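Local atomic coordinates of ABC transporter periplasmic peptide-binding protein (Pseudoalteromonas, PDB entry 4QFL), a protein that binds dipeptides such as Ala-Phe in the periplasm and probably delivers them to an ABC transporter for uptake. Residues Ser336-Pro339 with Trp343-Glu346; Asn442-Leu447 with Asp488-Met493. All blocks are in the same frame, centred on the assembly; numbering follows the deposited sequence.

In the fold
The two contacts lie on the same side of the chain's centre, their centres about 9 Å apart, and come in series along the chain. Interaction 1 closes within the loop between strand 332-333 and helix 356-363, before interaction 2 joins the turn at 442-447 to helix 480-497. Gln-491 of interaction 2 ties them together, its amide bonding Ser-336, Ala-344 and Glu-346 of interaction 1, while Leu-338 and Pro-339 pack on Phe-443. Loop, turn and helix thus form one continuous packing unit. The side chain of Pro-339 is about 12 Å from the bound alanine and that of Phe-444 about 13 Å from both the alanine and the phenylalanine, so neither residue lines the pocket.

Interaction 1: Ser336-Pro339 with Trp343-Glu346; sequences SILP and WAFE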
loop_
_atom_site.group_PDB
_atom_site.type_symbol
_atom_site.label_atom_id
_atom_site.label_comp_id
_atom_site.label_asym_id
_atom_site.label_seq_id
_atom_site.Cartn_x
_atom_site.Cartn_y
_atom_site.Cartn_z
ATOM N N SER A 336 -1.753 -18.929 4.382
ATOM C CA SER A 336 -2.887 -18.128 4.801
ATOM C C SER A 336 -2.729 -16.817 4.061
ATOM O O SER A 336 -1.685 -16.583 3.470
ATOM C CB SER A 336 -2.823 -17.873 6.302
ATOM O OG SER A 336 -3.762 -16.877 6.668
ATOM N N ILE A 337 -3.739 -15.953 4.075
ATOM C CA ILE A 337 -3.535 -14.621 3.510
ATOM C C ILE A 337 -2.428 -13.864 4.276
ATOM O O ILE A 337 -1.672 -13.070 3.697
ATOM C CB ILE A 337 -4.855 -13.790 3.415
ATOM C CG1 ILE A 337 -4.609 -12.527 2.582
ATOM C CG2 ILE A 337 -5.393 -13.430 4.795
ATOM C CD1 ILE A 337 -5.824 -11.688 2.313
ATOM N N LEU A 338 -2.307 -14.139 5.568
ATOM C CA LEU A 338 -1.328 -13.450 6.397
ATOM C C LEU A 338 0.043 -14.081 6.247
ATOM O O LEU A 338 0.158 -15.304 6.250
ATOM C CB LEU A 338 -1.742 -13.498 7.877
ATOM C CG LEU A 338 -3.003 -12.725 8.261
ATOM C CD1 LEU A 338 -3.251 -12.751 9.782
ATOM C CD2 LEU A 338 -2.924 -11.302 7.736
ATOM N N PRO A 339 1.091 -13.247 6.125
ATOM C CA PRO A 339 2.469 -13.754 6.113
ATOM C C PRO A 339 2.794 -14.336 7.482
ATOM O O PRO A 339 2.179 -13.924 8.464
ATOM C CB PRO A 339 3.300 -12.498 5.843
ATOM C CG PRO A 339 2.440 -11.358 6.297
ATOM C CD PRO A 339 1.035 -11.779 5.997
ATOM N N TRP A 343 1.504 -11.299 13.563
ATOM C CA TRP A 343 1.227 -11.912 14.857
ATOM C C TRP A 343 -0.056 -12.727 14.871
ATOM O O TRP A 343 -0.243 -13.591 15.728
ATOM C CB TRP A 343 1.295 -10.921 16.023
ATOM C CG TRP A 343 0.356 -9.730 16.057
ATOM C CD1 TRP A 343 0.704 -8.430 15.870
ATOM C CD2 TRP A 343 -1.048 -9.722 16.396
ATOM N NE1 TRP A 343 -0.387 -7.614 16.034
ATOM C CE2 TRP A 343 -1.478 -8.379 16.354
ATOM C CE3 TRP A 343 -1.979 -10.716 16.708
ATOM C CZ2 TRP A 343 -2.804 -8.000 16.616
ATOM C CZ3 TRP A 343 -3.300 -10.341 16.961
ATOM C CH2 TRP A 343 -3.697 -8.998 16.912
ATOM N N ALA A 344 -0.927 -12.481 13.902
ATOM C CA ALA A 344 -2.178 -13.219 13.820
ATOM C C ALA A 344 -2.087 -14.401 12.867
ATOM O O ALA A 344 -3.091 -15.063 12.602
ATOM C CB ALA A 344 -3.321 -12.292 13.403
ATOM N N PHE A 345 -0.892 -14.672 12.345
ATOM C CA PHE A 345 -0.768 -15.700 11.328
ATOM C C PHE A 345 -1.207 -17.045 11.862
ATOM O O PHE A 345 -0.876 -17.422 12.987
ATOM C CB PHE A 345 0.658 -15.802 10.808
ATOM C CG PHE A 345 0.929 -17.057 10.036
ATOM C CD1 PHE A 345 0.417 -17.233 8.762
ATOM C CD2 PHE A 345 1.715 -18.059 10.581
ATOM C CE1 PHE A 345 0.677 -18.385 8.041
ATOM C CE2 PHE A 345 1.979 -19.216 9.863
ATOM C CZ PHE A 345 1.459 -19.378 8.591
ATOM N N GLU A 346 -1.960 -17.761 11.044
ATOM C CA GLU A 346 -2.347 -19.122 11.359
ATOM C C GLU A 346 -2.442 -19.912 10.072
ATOM O O GLU A 346 -3.222 -19.576 9.188
ATOM C CB GLU A 346 -3.677 -19.141 12.104
ATOM C CG GLU A 346 -4.004 -20.472 12.763
ATOM C CD GLU A 346 -3.183 -20.757 14.013
ATOM O OE1 GLU A 346 -2.631 -19.818 14.637
ATOM O OE2 GLU A 346 -3.097 -21.948 14.375
#
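Leu-338 and Phe-345 bring their backbones to within 5.4 Å, CA to CA. Ser-336, two residues before Leu-338, lies nearest Glu-346, one residue after Phe-345 (6.7 Å, CA to CA), so the chain runs back antiparallel to itself. Neither segment is a strand. Phe-345 carries much of the contact. A chi1 of 165°, with CG anti to the backbone N, swings the ring back against 336-339, which it meets obliquely. Its CD1 lies 3.2 Å from the carbonyl O of Leu-338, and its CB is 3.4 Å from the O of Pro-339, so a polarised aromatic C-H lies close to a carbonyl oxygen and the CB methylene packs against the next one. Ser-336 CB adds a contact at 3.9 Å to Phe-345 CE1.

The bend at the start of the loop is an ST turn: Ser-336 OG accepts the N-H of Leu-338 at 3.3 Å, nearly straight at 162°. A serine suits this place because the same hydroxyl also bonds Gln-491 of helix 480-497, while its CB rests 3.4 Å from the O of Glu-346.

Leu-338 reaches with CD1 to the methyl CB of Ala-344, 3.7 Å away; the small alanine lets the leucine branch come close to the backbone. Glu-346 points its CB away from this contact and sends OE1 into a salt bridge with Lys-484 of helix 480-497.

Interaction 2: Asn442-Leu447 with Asp488-Met493; sequences NFFSPL and DAAQSM
Phe-444 packs its ring against Ala-490 and Gln-491, plugging the turn at 442-447 onto one side of helix 480-497. This is plain loop-to-helix packing within a family 5 solute-binding protein, and the phenylalanine is the residue of the turn that reaches the helix. Its CG stands anti to the carbonyl carbon (chi1 -66°), which directs the ring toward the helix, and its own carbonyl O accepts the N-H of Leu-447 at 3.1 Å.

Along the helix, Asp-488 comes first and points its CB away; its side chain touches that of Glu-346, and OD1 makes a long, weak ion pair with Lys-484. Its carbonyl O accepts Ser-492 N at 3.1 Å. At the next residue, Ala-489 O accepts Met-493 N, again an i to i+4 bond. Ala-490 then presents its methyl to the ring, CB to Phe-444 CE1 being 3.9 Å. A small residue suits this spot because the ring can approach the helix backbone closely. Phe-467 and Leu-471 of helix 465-475 also touch the ring, and the Tyr-487 ring meets it with planes about 10° apart.

Gln-491 follows with a divided role. Its side chain and that of Phe-444 cross at about a right angle, with ring and amide planes 64° apart. The amide itself works for the neighbouring loop: besides its bond with Ser-336, OE1 accepts Glu-346 N, and NE2 gives its bonds to Ala-344 O and Tyr-487 O, so both ends of this buried group are satisfied. Gln-491 CG sits at the ring edge, in its plane, 4.0 Å from Phe-444 CZ.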
loop_
_atom_site.group_PDB
_atom_site.type_symbol
_atom_site.label_atom_id
_atom_site.label_comp_id
_atom_site.label_asym_id
_atom_site.label_seq_id
_atom_site.Cartn_x
_atom_site.Cartn_y
_atom_site.Cartn_z
ATOM N N ASN A 442 -4.813 -4.632 8.852
ATOM C CA ASN A 442 -4.348 -4.021 7.605
ATOM C C ASN A 442 -4.368 -4.988 6.407
ATOM O O ASN A 442 -4.364 -4.561 5.250
ATOM C CB ASN A 442 -2.959 -3.385 7.799
ATOM C CG ASN A 442 -2.527 -2.531 6.604
ATOM O OD1 ASN A 442 -3.050 -1.438 6.373
ATOM N ND2 ASN A 442 -1.559 -3.022 5.857
ATOM N N PHE A 443 -4.423 -6.289 6.686
ATOM C CA PHE A 443 -4.540 -7.292 5.630
ATOM C C PHE A 443 -5.999 -7.623 5.333
ATOM O O PHE A 443 -6.285 -8.404 4.433
ATOM C CB PHE A 443 -3.815 -8.586 6.017
ATOM C CG PHE A 443 -2.344 -8.574 5.716
ATOM C CD1 PHE A 443 -1.885 -8.856 4.433
ATOM C CD2 PHE A 443 -1.421 -8.277 6.705
ATOM C CE1 PHE A 443 -0.536 -8.842 4.133
ATOM C CE2 PHE A 443 -0.076 -8.264 6.421
ATOM C CZ PHE A 443 0.372 -8.545 5.132
ATOM N N PHE A 444 -6.915 -7.038 6.096
ATOM C CA PHE A 444 -8.316 -7.424 5.994
ATOM C C PHE A 444 -9.203 -6.267 5.612
ATOM O O PHE A 444 -9.801 -6.261 4.542
ATOM C CB PHE A 444 -8.785 -8.043 7.303
ATOM C CG PHE A 444 -8.114 -9.349 7.620
ATOM C CD1 PHE A 444 -8.464 -10.512 6.934
ATOM C CD2 PHE A 444 -7.135 -9.419 8.584
ATOM C CE1 PHE A 444 -7.855 -11.722 7.225
ATOM C CE2 PHE A 444 -6.518 -10.625 8.885
ATOM C CZ PHE A 444 -6.876 -11.777 8.204
ATOM N N SER A 445 -9.278 -5.273 6.484
ATOM C CA SER A 445 -10.165 -4.149 6.236
ATOM C C SER A 445 -9.905 -3.386 4.919
ATOM O O SER A 445 -10.857 -3.048 4.220
ATOM C CB SER A 445 -10.220 -3.223 7.450
ATOM O OG SER A 445 -11.007 -3.816 8.474
ATOM N N PRO A 446 -8.630 -3.128 4.557
ATOM C CA PRO A 446 -8.403 -2.388 3.304
ATOM C C PRO A 446 -8.520 -3.245 2.049
ATOM O O PRO A 446 -8.314 -2.729 0.949
ATOM C CB PRO A 446 -6.949 -1.905 3.421
ATOM C CG PRO A 446 -6.528 -2.178 4.842
ATOM C CD PRO A 446 -7.387 -3.320 5.320
ATOM N N LEU A 447 -8.832 -4.527 2.199
ATOM C CA LEU A 447 -8.739 -5.453 1.084
ATOM C C LEU A 447 -10.045 -6.120 0.778
ATOM O O LEU A 447 -10.539 -6.036 -0.340
ATOM C CB LEU A 447 -7.743 -6.555 1.411
ATOM C CG LEU A 447 -6.452 -6.587 0.614
ATOM C CD1 LEU A 447 -5.758 -5.244 0.713
ATOM C CD2 LEU A 447 -5.572 -7.704 1.122
ATOM N N ASP A 488 -8.257 -15.523 13.331
ATOM C CA ASP A 488 -8.220 -16.933 12.965
ATOM C C ASP A 488 -9.430 -17.301 12.112
ATOM O O ASP A 488 -9.301 -17.949 11.071
ATOM C CB ASP A 488 -8.189 -17.828 14.208
ATOM C CG ASP A 488 -6.846 -17.823 14.899
ATOM O OD1 ASP A 488 -5.868 -17.399 14.268
ATOM O OD2 ASP A 488 -6.762 -18.251 16.069
ATOM N N ALA A 489 -10.609 -16.898 12.567
ATOM C CA ALA A 489 -11.824 -17.266 11.866
ATOM C C ALA A 489 -11.817 -16.610 10.489
ATOM O O ALA A 489 -12.323 -17.174 9.514
ATOM C CB ALA A 489 -13.056 -16.849 12.678
ATOM N N ALA A 490 -11.229 -15.418 10.414
ATOM C CA ALA A 490 -11.191 -14.667 9.167
ATOM C C ALA A 490 -10.308 -15.357 8.135
ATOM O O ALA A 490 -10.656 -15.444 6.954
ATOM C CB ALA A 490 -10.708 -13.251 9.413
ATOM N N GLN A 491 -9.150 -15.833 8.577
ATOM C CA GLN A 491 -8.231 -16.500 7.668
ATOM C C GLN A 491 -8.874 -17.761 7.119
ATOM O O GLN A 491 -8.729 -18.082 5.938
ATOM C CB GLN A 491 -6.914 -16.833 8.367
ATOM C CG GLN A 491 -6.079 -15.623 8.670
ATOM C CD GLN A 491 -4.943 -15.919 9.618
ATOM O OE1 GLN A 491 -3.858 -16.298 9.194
ATOM N NE2 GLN A 491 -5.179 -15.738 10.904
ATOM N N SER A 492 -9.589 -18.474 7.981
ATOM C CA SER A 492 -10.255 -19.709 7.580
ATOM C C SER A 492 -11.334 -19.485 6.514
ATOM O O SER A 492 -11.454 -20.259 5.552
ATOM C CB SER A 492 -10.853 -20.402 8.798
ATOM O OG SER A 492 -9.821 -20.877 9.635
ATOM N N MET A 493 -12.110 -18.422 6.698
ATOM C CA MET A 493 -13.210 -18.108 5.800
ATOM C C MET A 493 -12.681 -17.792 4.412
ATOM O O MET A 493 -13.239 -18.227 3.408
ATOM C CB MET A 493 -14.027 -16.940 6.351
ATOM C CG MET A 493 -15.381 -16.786 5.682
ATOM S SD MET A 493 -16.425 -15.497 6.386
ATOM C CE MET A 493 -16.664 -16.116 8.037
#